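Local coordinates for carbohydrate binding protein, putative, cpb33A (Cellvibrio japonicus, PDB 5FJQ), which is a lytic polysaccharide monooxygenase with a copper site, important for efficient utilization of chitin by the bacterium, at residues I154-W159 and Y172-V177. Sequence-based numbering, arbitrary orientation.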
ATOM      1  N   ILE A 154       9.121  -3.306  -1.801  1.00 17.44           N
ATOM      2  CA  ILE A 154       7.825  -2.723  -1.677  1.00 17.91           C
ATOM      3  C   ILE A 154       6.818  -3.840  -1.668  1.00 18.64           C
ATOM      4  O   ILE A 154       6.829  -4.772  -2.537  1.00 18.09           O
ATOM      5  CB  ILE A 154       7.508  -1.709  -2.805  1.00 17.35           C
ATOM      6  CG1 ILE A 154       8.574  -0.613  -2.854  1.00 17.52           C
ATOM      7  CG2 ILE A 154       6.106  -1.106  -2.639  1.00 18.74           C
ATOM      8  CD1 ILE A 154       8.324   0.356  -4.022  1.00 16.91           C
ATOM      9  N   ILE A 155       5.926  -3.713  -0.694  1.00 17.77           N
ATOM     10  CA  ILE A 155       4.737  -4.537  -0.662  1.00 20.36           C
ATOM     11  C   ILE A 155       3.527  -3.682  -1.050  1.00 22.29           C
ATOM     12  O   ILE A 155       3.376  -2.538  -0.580  1.00 20.51           O
ATOM     13  CB  ILE A 155       4.517  -5.214   0.690  1.00 19.12           C
ATOM     14  CG1 ILE A 155       5.581  -6.331   0.857  1.00 20.44           C
ATOM     15  CG2 ILE A 155       3.071  -5.744   0.765  1.00 20.73           C
ATOM     16  CD1 ILE A 155       5.772  -6.743   2.266  1.00 21.99           C
ATOM     17  N   TYR A 156       2.688  -4.247  -1.919  1.00 19.81           N
ATOM     18  CA  TYR A 156       1.467  -3.603  -2.321  1.00 18.33           C
ATOM     19  C   TYR A 156       0.318  -4.451  -1.816  1.00 18.58           C
ATOM     20  O   TYR A 156       0.157  -5.581  -2.266  1.00 19.18           O
ATOM     21  CB  TYR A 156       1.449  -3.542  -3.848  1.00 18.33           C
ATOM     22  CG  TYR A 156       0.534  -2.500  -4.414  1.00 16.96           C
ATOM     23  CD1 TYR A 156       0.522  -1.201  -3.912  1.00 17.73           C
ATOM     24  CD2 TYR A 156      -0.355  -2.819  -5.488  1.00 17.35           C
ATOM     25  CE1 TYR A 156      -0.344  -0.242  -4.462  1.00 18.96           C
ATOM     26  CE2 TYR A 156      -1.212  -1.857  -6.059  1.00 16.90           C
ATOM     27  CZ  TYR A 156      -1.194  -0.569  -5.561  1.00 18.02           C
ATOM     28  OH  TYR A 156      -2.071   0.344  -6.146  1.00 18.93           O
ATOM     29  N   SER A 157      -0.408  -3.967  -0.798  1.00 16.92           N
ATOM     30  CA  SER A 157      -1.713  -4.546  -0.474  1.00 15.90           C
ATOM     31  C   SER A 157      -2.898  -3.850  -1.123  1.00 15.66           C
ATOM     32  O   SER A 157      -2.965  -2.594  -1.226  1.00 16.08           O
ATOM     33  CB  SER A 157      -1.902  -4.553   1.070  1.00 15.57           C
ATOM     34  OG  SER A 157      -3.081  -5.250   1.441  1.00 14.02           O
ATOM     35  N   ILE A 158      -3.891  -4.648  -1.542  1.00 16.64           N
ATOM     36  CA  ILE A 158      -5.031  -4.117  -2.230  1.00 15.29           C
ATOM     37  C   ILE A 158      -6.255  -4.711  -1.595  1.00 15.90           C
ATOM     38  O   ILE A 158      -6.357  -5.960  -1.375  1.00 15.08           O
ATOM     39  CB  ILE A 158      -5.115  -4.593  -3.709  1.00 16.70           C
ATOM     40  CG1 ILE A 158      -3.916  -4.129  -4.529  1.00 17.52           C
ATOM     41  CG2 ILE A 158      -6.444  -4.149  -4.336  1.00 18.71           C
ATOM     42  CD1 ILE A 158      -4.070  -4.388  -6.034  1.00 14.63           C
ATOM     43  N   TRP A 159      -7.182  -3.828  -1.267  1.00 14.91           N
ATOM     44  CA  TRP A 159      -8.453  -4.214  -0.667  1.00 15.38           C
ATOM     45  C   TRP A 159      -9.554  -4.050  -1.673  1.00 16.92           C
ATOM     46  O   TRP A 159      -9.870  -2.889  -2.067  1.00 14.90           O
ATOM     47  CB  TRP A 159      -8.715  -3.348   0.593  1.00 15.39           C
ATOM     48  CG  TRP A 159     -10.019  -3.650   1.249  1.00 16.74           C
ATOM     49  CD1 TRP A 159     -10.827  -4.736   1.027  1.00 16.83           C
ATOM     50  CD2 TRP A 159     -10.672  -2.865   2.275  1.00 16.37           C
ATOM     51  NE1 TRP A 159     -11.969  -4.662   1.844  1.00 16.78           N
ATOM     52  CE2 TRP A 159     -11.905  -3.510   2.582  1.00 16.41           C
ATOM     53  CE3 TRP A 159     -10.388  -1.634   2.871  1.00 17.78           C
ATOM     54  CZ2 TRP A 159     -12.807  -3.015   3.537  1.00 15.51           C
ATOM     55  CZ3 TRP A 159     -11.288  -1.135   3.868  1.00 19.25           C
ATOM     56  CH2 TRP A 159     -12.496  -1.819   4.156  1.00 16.29           C
ATOM     57  N   TYR A 172      -5.722   0.972  -1.747  1.00 15.73           N
ATOM     58  CA  TYR A 172      -4.378   0.628  -2.179  1.00 16.81           C
ATOM     59  C   TYR A 172      -3.294   1.118  -1.241  1.00 18.76           C
ATOM     60  O   TYR A 172      -3.219   2.320  -0.976  1.00 21.32           O
ATOM     61  CB  TYR A 172      -4.122   1.080  -3.633  1.00 16.13           C
ATOM     62  CG  TYR A 172      -5.230   0.644  -4.544  1.00 19.34           C
ATOM     63  CD1 TYR A 172      -6.378   1.452  -4.739  1.00 17.69           C
ATOM     64  CD2 TYR A 172      -5.133  -0.554  -5.248  1.00 18.19           C
ATOM     65  CE1 TYR A 172      -7.407   1.018  -5.551  1.00 16.61           C
ATOM     66  CE2 TYR A 172      -6.158  -0.975  -6.095  1.00 18.48           C
ATOM     67  CZ  TYR A 172      -7.289  -0.166  -6.237  1.00 17.38           C
ATOM     68  OH  TYR A 172      -8.306  -0.573  -7.028  1.00 17.90           O
ATOM     69  N   GLN A 173      -2.457   0.187  -0.757  1.00 15.14           N
ATOM     70  CA  GLN A 173      -1.409   0.549   0.148  1.00 16.60           C
ATOM     71  C   GLN A 173      -0.066  -0.033  -0.142  1.00 17.04           C
ATOM     72  O   GLN A 173       0.146  -1.246   0.079  1.00 17.34           O
ATOM     73  CB  GLN A 173      -1.737   0.095   1.587  1.00 16.52           C
ATOM     74  CG  GLN A 173      -3.012   0.630   2.175  1.00 15.71           C
ATOM     75  CD  GLN A 173      -2.755   1.947   2.817  1.00 16.63           C
ATOM     76  OE1 GLN A 173      -2.074   2.003   3.802  1.00 15.79           O
ATOM     77  NE2 GLN A 173      -3.259   3.046   2.213  1.00 15.72           N
ATOM     78  N   CYS A 174       0.853   0.862  -0.498  1.00 16.23           N
ATOM     79  CA  CYS A 174       2.281   0.594  -0.591  1.00 16.12           C
ATOM     80  C   CYS A 174       2.903   0.628   0.781  1.00 17.79           C
ATOM     81  O   CYS A 174       2.680   1.594   1.510  1.00 17.31           O
ATOM     82  CB  CYS A 174       2.974   1.637  -1.407  1.00 15.88           C
ATOM     83  SG  CYS A 174       2.690   1.485  -3.228  1.00 18.83           S
ATOM     84  N   ILE A 175       3.652  -0.447   1.110  1.00 16.33           N
ATOM     85  CA  ILE A 175       4.347  -0.628   2.416  1.00 17.61           C
ATOM     86  C   ILE A 175       5.836  -0.845   2.074  1.00 17.90           C
ATOM     87  O   ILE A 175       6.123  -1.625   1.158  1.00 16.09           O
ATOM     88  CB  ILE A 175       3.790  -1.847   3.154  1.00 16.70           C
ATOM     89  CG1 ILE A 175       2.233  -1.730   3.261  1.00 17.70           C
ATOM     90  CG2 ILE A 175       4.354  -1.911   4.567  1.00 19.38           C
ATOM     91  CD1 ILE A 175       1.510  -3.075   3.284  1.00 16.99           C
ATOM     92  N   ASP A 176       6.756  -0.138   2.766  1.00 16.66           N
ATOM     93  CA  ASP A 176       8.191  -0.382   2.568  1.00 15.66           C
ATOM     94  C   ASP A 176       8.798  -1.286   3.652  1.00 18.05           C
ATOM     95  O   ASP A 176       8.630  -1.018   4.841  1.00 15.53           O
ATOM     96  CB  ASP A 176       8.963   0.903   2.497  1.00 15.04           C
ATOM     97  CG  ASP A 176       8.407   1.859   1.528  1.00 17.53           C
ATOM     98  OD1 ASP A 176       8.707   1.690   0.286  1.00 14.93           O
ATOM     99  OD2 ASP A 176       7.691   2.790   2.030  1.00 16.08           O
ATOM    100  N   VAL A 177       9.514  -2.321   3.236  1.00 18.65           N
ATOM    101  CA  VAL A 177      10.071  -3.299   4.193  1.00 19.01           C
ATOM    102  C   VAL A 177      11.555  -3.528   3.893  1.00 18.68           C
ATOM    103  O   VAL A 177      12.040  -3.273   2.750  1.00 19.70           O
ATOM    104  CB  VAL A 177       9.298  -4.649   4.204  1.00 17.24           C
ATOM    105  CG1 VAL A 177       7.846  -4.457   4.641  1.00 18.09           C
ATOM    106  CG2 VAL A 177       9.369  -5.301   2.828  1.00 15.96           C
TER
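Tyr172, Ile155 and Ile175 carry much of the packing between 154-159 and 172-177, neighbouring antiparallel strands of a β-hairpin in the core of the monooxygenase domain. Ile155 and Ile175 form a hydrogen-bonded pair: Ile155 N donates to Ile175 O at 2.8 Å, and Ile175 N returns a bond of 2.7 Å to Ile155 O, in the plane of that carbonyl. Beside this ring of bonds the two side chains cross at a slant, with Ile155 CG2 4.0 Å from Ile175 CD1. The CD1 end of Ile155 reaches the other way along the partner strand, meeting both methyls of Val177, and Phe92 of strand 88-96 packs on both isoleucines. Ser157 and Gln173 make the second hydrogen-bonded pair on this same face; their side chains turn to Trp94 and to Ser9, respectively.

On the opposite face Tyr172 touches both Ile158 and Tyr156 through its CD2 side. Its CG stands beside the backbone N, anti to the carbonyl carbon (chi1 -49°), which brings the ring alongside Ile158, with CE2 3.6 Å from Ile158 CG2. Tyr156 has the other setting, CG anti to the backbone N (chi1 -159°), and leans toward the partner strand until its OH comes 3.3 Å from Tyr172 CD2. Its CD1 passes 3.5 Å from Cys174 SG, an oblique sulfur-aromatic contact. The Tyr172 side chain is about 11 Å from the copper ion, which is bound by His1 and His100.

Both tyrosine hydroxyls are buried yet satisfied, Tyr156 OH by Leu62 O and Tyr172 OH by His53, and Asp176 forms a salt bridge to Arg10. The hairpin therefore combines apolar packing on both faces with polar ends bound to surrounding elements, while the Cys63–Cys174 disulfide joins its second strand covalently to the region around Cys63.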